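Local coordinates for putative signal recognition particle protein (Chaetomium thermophilum, PDB 5CK4), which binds GTP and GDP as the Arf-like GTPase subunit of the signal recognition particle receptor, which takes part in protein translocation at secretory membranes, at residues I166-A171 and E306-W311; Q184-L189 and E237-R242; D191-L196 and F279-M284. All coordinates share one frame; numbering follows the deposited sequence.

Contact 1 (I166-A171 and E306-W311); sequences IFLLDA and ERWWRW
Leu168 turns its CG opposite the backbone N (chi1 -164°), while Trp308 carries its indole away from its own carbonyl carbon and beside its N (chi1 -71°), and these two rotations bring a leucine branch and the far corner of a six-membered ring together. The side chains cross at about a right angle. CD1 of Leu168 lies 4.0 Å from CH2 of Trp308, approaching the ring obliquely. The next residue, Trp309, starts out pointing away from the strand, but its long indole swings back, and its CZ3 comes within 4.3 Å of CD1 at the end of Ile166. Strand 159-170 is an inner strand of the P-loop GTPase sheet, running parallel to strand 21-25 on one edge and strand 214-219 on the other. Ile166 and Leu168 belong to the face covered by the C-terminal helix 306-313 and by helix 32-40, whose Leu35 touches Leu168 and both tryptophans; Phe167 and Leu169 turn to the other face, against helix 180-201. No hydrogen bond links the two segments, and all four touching residues are buried. The one polar atom of the Trp308 side chain is nonetheless satisfied, since NE1 donates to the carbonyl oxygen of Met294, which helps fix the rotation of the indole. The same side chain also packs on Asn219, a GDP-binding residue, and Leu168 touches Ala30 and Lys32 of the nucleotide-binding loop, its side chain about 5 Å from the bound GDP.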
loop_
_atom_site.group_PDB
_atom_site.type_symbol
_atom_site.label_atom_id
_atom_site.label_comp_id
_atom_site.label_asym_id
_atom_site.label_seq_id
_atom_site.Cartn_x
_atom_site.Cartn_y
_atom_site.Cartn_z
ATOM N N ILE A 166 2.294 0.320 -3.023
ATOM C CA ILE A 166 0.936 0.605 -3.464
ATOM C C ILE A 166 -0.004 -0.368 -2.756
ATOM O O ILE A 166 0.170 -1.593 -2.854
ATOM C CB ILE A 166 0.786 0.449 -4.986
ATOM C CG1 ILE A 166 1.640 1.478 -5.728
ATOM C CG2 ILE A 166 -0.690 0.578 -5.385
ATOM C CD1 ILE A 166 1.679 1.248 -7.269
ATOM N N PHE A 167 -0.965 0.163 -2.003
ATOM C CA PHE A 167 -1.981 -0.687 -1.380
ATOM C C PHE A 167 -3.259 -0.595 -2.216
ATOM O O PHE A 167 -3.946 0.437 -2.198
ATOM C CB PHE A 167 -2.256 -0.247 0.057
ATOM C CG PHE A 167 -3.215 -1.154 0.793
ATOM C CD1 PHE A 167 -4.594 -0.966 0.697
ATOM C CD2 PHE A 167 -2.738 -2.218 1.554
ATOM C CE1 PHE A 167 -5.471 -1.814 1.364
ATOM C CE2 PHE A 167 -3.612 -3.061 2.229
ATOM C CZ PHE A 167 -4.971 -2.860 2.135
ATOM N N LEU A 168 -3.570 -1.666 -2.947
ATOM C CA LEU A 168 -4.703 -1.668 -3.876
ATOM C C LEU A 168 -5.937 -2.270 -3.217
ATOM O O LEU A 168 -5.850 -3.291 -2.553
ATOM C CB LEU A 168 -4.361 -2.476 -5.118
ATOM C CG LEU A 168 -5.185 -2.356 -6.411
ATOM C CD1 LEU A 168 -4.970 -0.998 -7.080
ATOM C CD2 LEU A 168 -4.783 -3.463 -7.363
ATOM N N LEU A 169 -7.087 -1.630 -3.418
ATOM C CA LEU A 169 -8.361 -2.147 -2.928
ATOM C C LEU A 169 -9.439 -1.977 -4.001
ATOM O O LEU A 169 -9.301 -1.150 -4.915
ATOM C CB LEU A 169 -8.783 -1.455 -1.614
ATOM C CG LEU A 169 -8.960 0.086 -1.646
ATOM C CD1 LEU A 169 -10.380 0.495 -2.123
ATOM C CD2 LEU A 169 -8.669 0.680 -0.280
ATOM N N ASP A 170 -10.510 -2.752 -3.860
ATOM C CA ASP A 170 -11.670 -2.682 -4.740
ATOM C C ASP A 170 -12.626 -1.616 -4.203
ATOM O O ASP A 170 -13.302 -1.838 -3.201
ATOM C CB ASP A 170 -12.339 -4.070 -4.776
ATOM C CG ASP A 170 -13.512 -4.144 -5.730
ATOM O OD1 ASP A 170 -14.058 -3.090 -6.115
ATOM O OD2 ASP A 170 -13.903 -5.275 -6.089
ATOM N N ALA A 171 -12.682 -0.454 -4.858
ATOM C CA ALA A 171 -13.524 0.632 -4.364
ATOM C C ALA A 171 -15.013 0.328 -4.496
ATOM O O ALA A 171 -15.838 0.972 -3.838
ATOM C CB ALA A 171 -13.184 1.981 -5.048
ATOM N N GLU A 306 -2.617 6.071 -14.952
ATOM C CA GLU A 306 -1.455 6.943 -15.120
ATOM C C GLU A 306 -1.139 7.849 -13.923
ATOM O O GLU A 306 0.033 8.099 -13.624
ATOM C CB GLU A 306 -1.568 7.766 -16.407
ATOM C CG GLU A 306 -1.193 6.979 -17.655
ATOM C CD GLU A 306 0.276 6.568 -17.685
ATOM O OE1 GLU A 306 1.115 7.253 -17.058
ATOM O OE2 GLU A 306 0.596 5.555 -18.344
ATOM N N ARG A 307 -2.169 8.350 -13.250
ATOM C CA ARG A 307 -1.941 9.183 -12.072
ATOM C C ARG A 307 -1.238 8.395 -10.965
ATOM O O ARG A 307 -0.416 8.950 -10.232
ATOM C CB ARG A 307 -3.243 9.782 -11.536
ATOM C CG ARG A 307 -3.868 10.835 -12.438
ATOM C CD ARG A 307 -4.628 11.867 -11.614
ATOM N NE ARG A 307 -3.742 12.566 -10.682
ATOM C CZ ARG A 307 -3.988 12.727 -9.383
ATOM N NH1 ARG A 307 -5.105 12.246 -8.846
ATOM N NH2 ARG A 307 -3.115 13.374 -8.622
ATOM N N TRP A 308 -1.567 7.109 -10.842
ATOM C CA TRP A 308 -0.886 6.245 -9.881
ATOM C C TRP A 308 0.597 6.150 -10.231
ATOM O O TRP A 308 1.448 6.309 -9.362
ATOM C CB TRP A 308 -1.481 4.835 -9.874
ATOM C CG TRP A 308 -2.848 4.678 -9.287
ATOM C CD1 TRP A 308 -3.461 5.481 -8.373
ATOM C CD2 TRP A 308 -3.771 3.614 -9.569
ATOM N NE1 TRP A 308 -4.713 4.994 -8.078
ATOM C CE2 TRP A 308 -4.925 3.849 -8.802
ATOM C CE3 TRP A 308 -3.736 2.500 -10.418
ATOM C CZ2 TRP A 308 -6.027 2.993 -8.829
ATOM C CZ3 TRP A 308 -4.833 1.654 -10.451
ATOM C CH2 TRP A 308 -5.965 1.906 -9.662
ATOM N N TRP A 309 0.906 5.891 -11.505
ATOM C CA TRP A 309 2.299 5.752 -11.935
ATOM C C TRP A 309 3.090 7.042 -11.734
ATOM O O TRP A 309 4.283 7.006 -11.432
ATOM C CB TRP A 309 2.413 5.342 -13.414
ATOM C CG TRP A 309 1.659 4.091 -13.832
ATOM C CD1 TRP A 309 0.940 3.930 -14.979
ATOM C CD2 TRP A 309 1.564 2.839 -13.124
ATOM N NE1 TRP A 309 0.401 2.668 -15.032
ATOM C CE2 TRP A 309 0.764 1.979 -13.906
ATOM C CE3 TRP A 309 2.070 2.366 -11.909
ATOM C CZ2 TRP A 309 0.457 0.677 -13.511
ATOM C CZ3 TRP A 309 1.761 1.074 -11.519
ATOM C CH2 TRP A 309 0.970 0.245 -12.320
ATOM N N ARG A 310 2.427 8.176 -11.924
ATOM C CA ARG A 310 3.074 9.476 -11.777
ATOM C C ARG A 310 3.441 9.742 -10.317
ATOM O O ARG A 310 4.538 10.209 -10.016
ATOM C CB ARG A 310 2.147 10.578 -12.285
ATOM C CG ARG A 310 2.735 11.973 -12.273
ATOM C CD ARG A 310 1.857 12.930 -13.077
ATOM N NE ARG A 310 1.698 12.497 -14.470
ATOM C CZ ARG A 310 0.609 11.909 -14.963
ATOM N NH1 ARG A 310 -0.438 11.678 -14.182
ATOM N NH2 ARG A 310 0.562 11.552 -16.243
ATOM N N TRP A 311 2.507 9.434 -9.421
ATOM C CA TRP A 311 2.703 9.654 -7.989
ATOM C C TRP A 311 3.918 8.875 -7.480
ATOM O O TRP A 311 4.773 9.423 -6.774
ATOM C CB TRP A 311 1.435 9.248 -7.230
ATOM C CG TRP A 311 1.390 9.659 -5.785
ATOM C CD1 TRP A 311 0.856 10.808 -5.275
ATOM C CD2 TRP A 311 1.886 8.913 -4.665
ATOM N NE1 TRP A 311 0.990 10.824 -3.905
ATOM C CE2 TRP A 311 1.622 9.673 -3.508
ATOM C CE3 TRP A 311 2.538 7.685 -4.530
ATOM C CZ2 TRP A 311 1.977 9.238 -2.236
ATOM C CZ3 TRP A 311 2.891 7.255 -3.259
ATOM C CH2 TRP A 311 2.610 8.029 -2.134
#

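Contact 2 (Q184-L189 and E237-R242); sequences QTASYL and EHELGR
Glu239 and Leu240 of helix 237-242 pack on Ala186 and Leu189 of helix 184-189, joining two helices of the P-loop GTPase fold that each form the crossover of a beta-alpha-beta unit on the central parallel strands. The two segments' axes approach to 9.5 Å and cross at -70°, with the small Ala186 near the crossing. Glu239 comes first. It meets its neighbour with the aliphatic part of its chain: CG sits 3.4 Å from the methyl CB of Ala186, a tight fit, and its own CB follows at 4.0 Å. The chain then bends at chi2 (72°), which turns the carboxylate from the alanine toward Arg242, one turn further along its own helix. Were an alanine to stand in place of Glu239, the methyl of Ala186 would probably lose the CG that packs against it and the guanidinium of Arg242 would be likely to lose its ion-pair mate. Leu240 follows and divides its two branches. CD2 of Leu240 lies 3.5 Å from the backbone oxygen of Ala186, whereas CD1 of Leu240 reaches CD2 of Leu189 at 4.1 Å, the two leucine side chains crossing at about a right angle. Leu189 in turn rests on Phe167 of strand 159-170. Arg242 completes the walk by pairing with Glu239 through both arms. The NH2 to OE2 arm is modelled so short that its length is doubtful; the other is nearly straight (171°), NE of Arg242 lying 3.1 Å from OE1 of Glu239 and approaching that oxygen from above the carboxylate plane.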
loop_
_atom_site.group_PDB
_atom_site.type_symbol
_atom_site.label_atom_id
_atom_site.label_comp_id
_atom_site.label_asym_id
_atom_site.label_seq_id
_atom_site.Cartn_x
_atom_site.Cartn_y
_atom_site.Cartn_z
ATOM N N GLN A 184 -12.238 -5.816 6.772
ATOM C CA GLN A 184 -11.132 -6.732 6.501
ATOM C C GLN A 184 -9.996 -6.042 5.759
ATOM O O GLN A 184 -8.821 -6.279 6.030
ATOM C CB GLN A 184 -11.629 -7.973 5.751
ATOM C CG GLN A 184 -12.525 -8.835 6.619
ATOM C CD GLN A 184 -13.025 -10.094 5.929
ATOM O OE1 GLN A 184 -12.603 -10.428 4.819
ATOM N NE2 GLN A 184 -13.932 -10.804 6.593
ATOM N N THR A 185 -10.351 -5.167 4.829
ATOM C CA THR A 185 -9.356 -4.401 4.093
ATOM C C THR A 185 -8.619 -3.419 4.990
ATOM O O THR A 185 -7.396 -3.278 4.903
ATOM C CB THR A 185 -10.020 -3.638 2.923
ATOM O OG1 THR A 185 -10.641 -4.583 2.048
ATOM C CG2 THR A 185 -9.006 -2.826 2.145
ATOM N N ALA A 186 -9.357 -2.733 5.855
ATOM C CA ALA A 186 -8.737 -1.773 6.775
ATOM C C ALA A 186 -7.822 -2.476 7.774
ATOM O O ALA A 186 -6.827 -1.921 8.204
ATOM C CB ALA A 186 -9.796 -0.989 7.517
ATOM N N SER A 187 -8.189 -3.688 8.166
ATOM C CA SER A 187 -7.353 -4.466 9.073
ATOM C C SER A 187 -5.973 -4.730 8.458
ATOM O O SER A 187 -4.950 -4.608 9.126
ATOM C CB SER A 187 -8.056 -5.773 9.445
ATOM O OG SER A 187 -7.267 -6.513 10.344
ATOM N N TYR A 188 -5.953 -5.092 7.182
ATOM C CA TYR A 188 -4.702 -5.292 6.447
ATOM C C TYR A 188 -3.923 -3.991 6.338
ATOM O O TYR A 188 -2.719 -3.943 6.624
ATOM C CB TYR A 188 -4.996 -5.830 5.050
ATOM C CG TYR A 188 -3.811 -6.417 4.308
ATOM C CD1 TYR A 188 -2.548 -6.501 4.892
ATOM C CD2 TYR A 188 -3.967 -6.893 3.014
ATOM C CE1 TYR A 188 -1.467 -7.038 4.194
ATOM C CE2 TYR A 188 -2.906 -7.421 2.311
ATOM C CZ TYR A 188 -1.657 -7.499 2.909
ATOM O OH TYR A 188 -0.615 -8.059 2.193
ATOM N N LEU A 189 -4.612 -2.928 5.934
ATOM C CA LEU A 189 -3.968 -1.617 5.827
ATOM C C LEU A 189 -3.398 -1.174 7.179
ATOM O O LEU A 189 -2.287 -0.613 7.257
ATOM C CB LEU A 189 -4.967 -0.583 5.285
ATOM C CG LEU A 189 -4.444 0.855 5.164
ATOM C CD1 LEU A 189 -3.237 0.919 4.225
ATOM C CD2 LEU A 189 -5.573 1.727 4.651
ATOM N N GLU A 237 -10.170 6.073 7.207
ATOM C CA GLU A 237 -9.657 6.793 8.372
ATOM C C GLU A 237 -10.503 6.509 9.602
ATOM O O GLU A 237 -9.982 6.311 10.708
ATOM C CB GLU A 237 -9.608 8.300 8.099
ATOM C CG GLU A 237 -8.392 8.681 7.261
ATOM C CD GLU A 237 -8.427 10.097 6.777
ATOM O OE1 GLU A 237 -9.518 10.714 6.776
ATOM O OE2 GLU A 237 -7.351 10.601 6.394
ATOM N N HIS A 238 -11.812 6.493 9.419
ATOM C CA HIS A 238 -12.679 6.181 10.539
ATOM C C HIS A 238 -12.514 4.727 10.986
ATOM O O HIS A 238 -12.554 4.430 12.185
ATOM C CB HIS A 238 -14.134 6.533 10.229
ATOM C CG HIS A 238 -14.427 8.003 10.334
ATOM N ND1 HIS A 238 -14.394 8.851 9.248
ATOM C CD2 HIS A 238 -14.735 8.778 11.402
ATOM C CE1 HIS A 238 -14.686 10.079 9.637
ATOM N NE2 HIS A 238 -14.898 10.063 10.940
ATOM N N GLU A 239 -12.290 3.818 10.047
ATOM C CA GLU A 239 -12.138 2.425 10.453
ATOM C C GLU A 239 -10.801 2.176 11.157
ATOM O O GLU A 239 -10.749 1.440 12.139
ATOM C CB GLU A 239 -12.345 1.474 9.276
ATOM C CG GLU A 239 -12.256 0.003 9.651
ATOM C CD GLU A 239 -13.442 -0.523 10.456
ATOM O OE1 GLU A 239 -14.406 0.226 10.710
ATOM O OE2 GLU A 239 -13.395 -1.706 10.842
ATOM N N LEU A 240 -9.730 2.782 10.658
ATOM C CA LEU A 240 -8.411 2.689 11.301
ATOM C C LEU A 240 -8.452 3.309 12.695
ATOM O O LEU A 240 -7.852 2.788 13.629
ATOM C CB LEU A 240 -7.329 3.386 10.447
ATOM C CG LEU A 240 -7.031 2.735 9.093
ATOM C CD1 LEU A 240 -6.170 3.656 8.230
ATOM C CD2 LEU A 240 -6.359 1.371 9.245
ATOM N N GLY A 241 -9.150 4.435 12.822
ATOM C CA GLY A 241 -9.422 5.023 14.122
ATOM C C GLY A 241 -10.192 4.094 15.052
ATOM O O GLY A 241 -9.857 3.980 16.236
ATOM N N ARG A 242 -11.232 3.435 14.539
ATOM C CA ARG A 242 -12.005 2.508 15.363
ATOM C C ARG A 242 -11.115 1.366 15.872
ATOM O O ARG A 242 -11.194 0.975 17.041
ATOM C CB ARG A 242 -13.183 1.919 14.580
ATOM C CG ARG A 242 -14.056 1.026 15.445
ATOM C CD ARG A 242 -15.120 0.291 14.642
ATOM N NE ARG A 242 -14.508 -0.647 13.707
ATOM C CZ ARG A 242 -14.117 -1.879 14.026
ATOM N NH1 ARG A 242 -14.285 -2.338 15.260
ATOM N NH2 ARG A 242 -13.557 -2.654 13.106
#

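Contact 3 (D191-L196 and F279-M284); sequences DVLLSL and FKFEEM
Leu193 leaves helix 191-196 with its CB directed at segment 279-284, and CE of Met284 is the atom of that segment closest to this CB, at 4.5 Å. That methyl also comes to 4.3 Å from the backbone oxygen of Leu193, so it lies alongside the base of the leucine. CG is set opposite the carbonyl carbon (chi1 -60°), and the chain beyond it sends CD1 toward Phe281. There CD1 meets the ring at its edge, in the ring plane, 3.9 Å from CE1 and 4.2 Å from CD1 of Phe281. The leucine and phenylalanine side chains cross at about a right angle. Outside the two segments, Leu193 also touches Val214 of the sheet and Leu271, a residue that Met284 touches too. The contact thereby joins helix 180-201 to the connection between helix 229-249 and strand 291-295, away from the nucleotide site. Glu283 steadies the short 3-10 turn, its OE1 accepting from the backbone N of Lys280 at 3.3 Å. Every side-chain group that meets across this contact is apolar and buried, which implies that close packing and exclusion of water, rather than directional bonds, hold the two segments together.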
loop_
_atom_site.group_PDB
_atom_site.type_symbol
_atom_site.label_atom_id
_atom_site.label_comp_id
_atom_site.label_asym_id
_atom_site.label_seq_id
_atom_site.Cartn_x
_atom_site.Cartn_y
_atom_site.Cartn_z
ATOM N N ASP A 191 -2.171 -3.031 9.537
ATOM C CA ASP A 191 -0.917 -3.752 9.754
ATOM C C ASP A 191 0.213 -3.235 8.876
ATOM O O ASP A 191 1.362 -3.186 9.302
ATOM C CB ASP A 191 -1.085 -5.260 9.511
ATOM C CG ASP A 191 -1.914 -5.940 10.581
ATOM O OD1 ASP A 191 -2.005 -5.396 11.698
ATOM O OD2 ASP A 191 -2.477 -7.018 10.291
ATOM N N VAL A 192 -0.114 -2.873 7.640
ATOM C CA VAL A 192 0.880 -2.329 6.718
ATOM C C VAL A 192 1.468 -1.026 7.268
ATOM O O VAL A 192 2.688 -0.884 7.397
ATOM C CB VAL A 192 0.290 -2.112 5.299
ATOM C CG1 VAL A 192 1.134 -1.152 4.489
ATOM C CG2 VAL A 192 0.162 -3.465 4.561
ATOM N N LEU A 193 0.592 -0.073 7.577
ATOM C CA LEU A 193 1.027 1.204 8.137
ATOM C C LEU A 193 1.709 1.064 9.509
ATOM O O LEU A 193 2.695 1.758 9.791
ATOM C CB LEU A 193 -0.161 2.174 8.203
ATOM C CG LEU A 193 -0.798 2.491 6.843
ATOM C CD1 LEU A 193 -1.913 3.523 6.993
ATOM C CD2 LEU A 193 0.262 3.011 5.878
ATOM N N LEU A 194 1.187 0.198 10.376
ATOM C CA LEU A 194 1.807 0.022 11.699
ATOM C C LEU A 194 3.207 -0.572 11.554
ATOM O O LEU A 194 4.117 -0.236 12.304
ATOM C CB LEU A 194 0.956 -0.876 12.605
ATOM C CG LEU A 194 1.441 -0.958 14.058
ATOM C CD1 LEU A 194 1.370 0.437 14.731
ATOM C CD2 LEU A 194 0.656 -1.995 14.866
ATOM N N SER A 195 3.378 -1.445 10.570
ATOM C CA SER A 195 4.697 -2.035 10.321
ATOM C C SER A 195 5.700 -0.947 9.916
ATOM O O SER A 195 6.820 -0.913 10.411
ATOM C CB SER A 195 4.616 -3.123 9.248
ATOM O OG SER A 195 3.900 -4.246 9.738
ATOM N N LEU A 196 5.284 -0.048 9.026
ATOM C CA LEU A 196 6.169 1.028 8.576
ATOM C C LEU A 196 6.433 2.003 9.716
ATOM O O LEU A 196 7.506 2.602 9.805
ATOM C CB LEU A 196 5.541 1.772 7.394
ATOM C CG LEU A 196 5.542 0.953 6.101
ATOM C CD1 LEU A 196 4.708 1.626 5.017
ATOM C CD2 LEU A 196 6.980 0.694 5.613
ATOM N N PHE A 279 -8.128 9.894 13.784
ATOM C CA PHE A 279 -7.125 9.450 12.835
ATOM C C PHE A 279 -7.260 10.136 11.483
ATOM O O PHE A 279 -8.353 10.204 10.934
ATOM C CB PHE A 279 -7.149 7.931 12.599
ATOM C CG PHE A 279 -6.055 7.480 11.677
ATOM C CD1 PHE A 279 -4.767 7.267 12.169
ATOM C CD2 PHE A 279 -6.293 7.317 10.304
ATOM C CE1 PHE A 279 -3.733 6.875 11.328
ATOM C CE2 PHE A 279 -5.271 6.931 9.459
ATOM C CZ PHE A 279 -3.984 6.710 9.963
ATOM N N LYS A 280 -6.132 10.612 10.951
ATOM C CA LYS A 280 -6.061 11.137 9.587
ATOM C C LYS A 280 -4.784 10.604 8.961
ATOM O O LYS A 280 -3.778 10.505 9.641
ATOM C CB LYS A 280 -6.003 12.672 9.581
ATOM C CG LYS A 280 -7.196 13.360 10.218
ATOM C CD LYS A 280 -8.461 13.170 9.398
ATOM C CE LYS A 280 -9.616 13.929 10.062
ATOM N NZ LYS A 280 -10.811 14.003 9.189
ATOM N N PHE A 281 -4.804 10.268 7.676
ATOM C CA PHE A 281 -3.589 9.758 7.034
ATOM C C PHE A 281 -2.440 10.764 7.128
ATOM O O PHE A 281 -1.256 10.393 7.214
ATOM C CB PHE A 281 -3.864 9.381 5.577
ATOM C CG PHE A 281 -4.642 8.108 5.430
ATOM C CD1 PHE A 281 -4.128 6.905 5.905
ATOM C CD2 PHE A 281 -5.891 8.106 4.829
ATOM C CE1 PHE A 281 -4.851 5.725 5.770
ATOM C CE2 PHE A 281 -6.613 6.929 4.683
ATOM C CZ PHE A 281 -6.101 5.739 5.166
ATOM N N GLU A 282 -2.796 12.042 7.144
ATOM C CA GLU A 282 -1.792 13.091 7.232
ATOM C C GLU A 282 -0.978 13.009 8.520
ATOM O O GLU A 282 0.178 13.454 8.578
ATOM C CB GLU A 282 -2.436 14.474 7.105
ATOM C CG GLU A 282 -2.852 14.828 5.676
ATOM C CD GLU A 282 -4.180 14.203 5.256
ATOM O OE1 GLU A 282 -4.815 13.507 6.074
ATOM O OE2 GLU A 282 -4.593 14.423 4.095
ATOM N N GLU A 283 -1.566 12.444 9.561
ATOM C CA GLU A 283 -0.862 12.414 10.840
ATOM C C GLU A 283 0.362 11.479 10.782
ATOM O O GLU A 283 1.285 11.576 11.602
ATOM C CB GLU A 283 -1.828 12.049 11.963
ATOM C CG GLU A 283 -1.944 10.578 12.328
ATOM C CD GLU A 283 -2.932 10.379 13.482
ATOM O OE1 GLU A 283 -4.011 11.011 13.431
ATOM O OE2 GLU A 283 -2.633 9.624 14.439
ATOM N N MET A 284 0.394 10.602 9.781
ATOM C CA MET A 284 1.536 9.698 9.605
ATOM C C MET A 284 2.816 10.405 9.173
ATOM O O MET A 284 3.909 9.809 9.206
ATOM C CB MET A 284 1.195 8.572 8.625
ATOM C CG MET A 284 -0.041 7.741 9.032
ATOM S SD MET A 284 0.095 6.980 10.678
ATOM C CE MET A 284 1.434 5.797 10.433
#

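From the N terminus, strand 159-170 supplies the first half of contact 1, which closes only at the C-terminal helix 306-313 and encloses the other two. Helix 180-201 follows and is used twice, by segment 184-189 and then by 191-196. Contact 2 closes first, on helix 229-249; contact 3 closes on residues 279-284, so the two cross along the chain. Contacts 1 and 2 touch where the ring of Phe167 meets the backbone at Thr185. Contacts 2 and 3 touch through Leu240 against Phe281 and a probable hydrogen bond between Glu237 OE2 and Phe281 N. Contact 1 thus packs one face of the sheet, with contacts 2 and 3 across it.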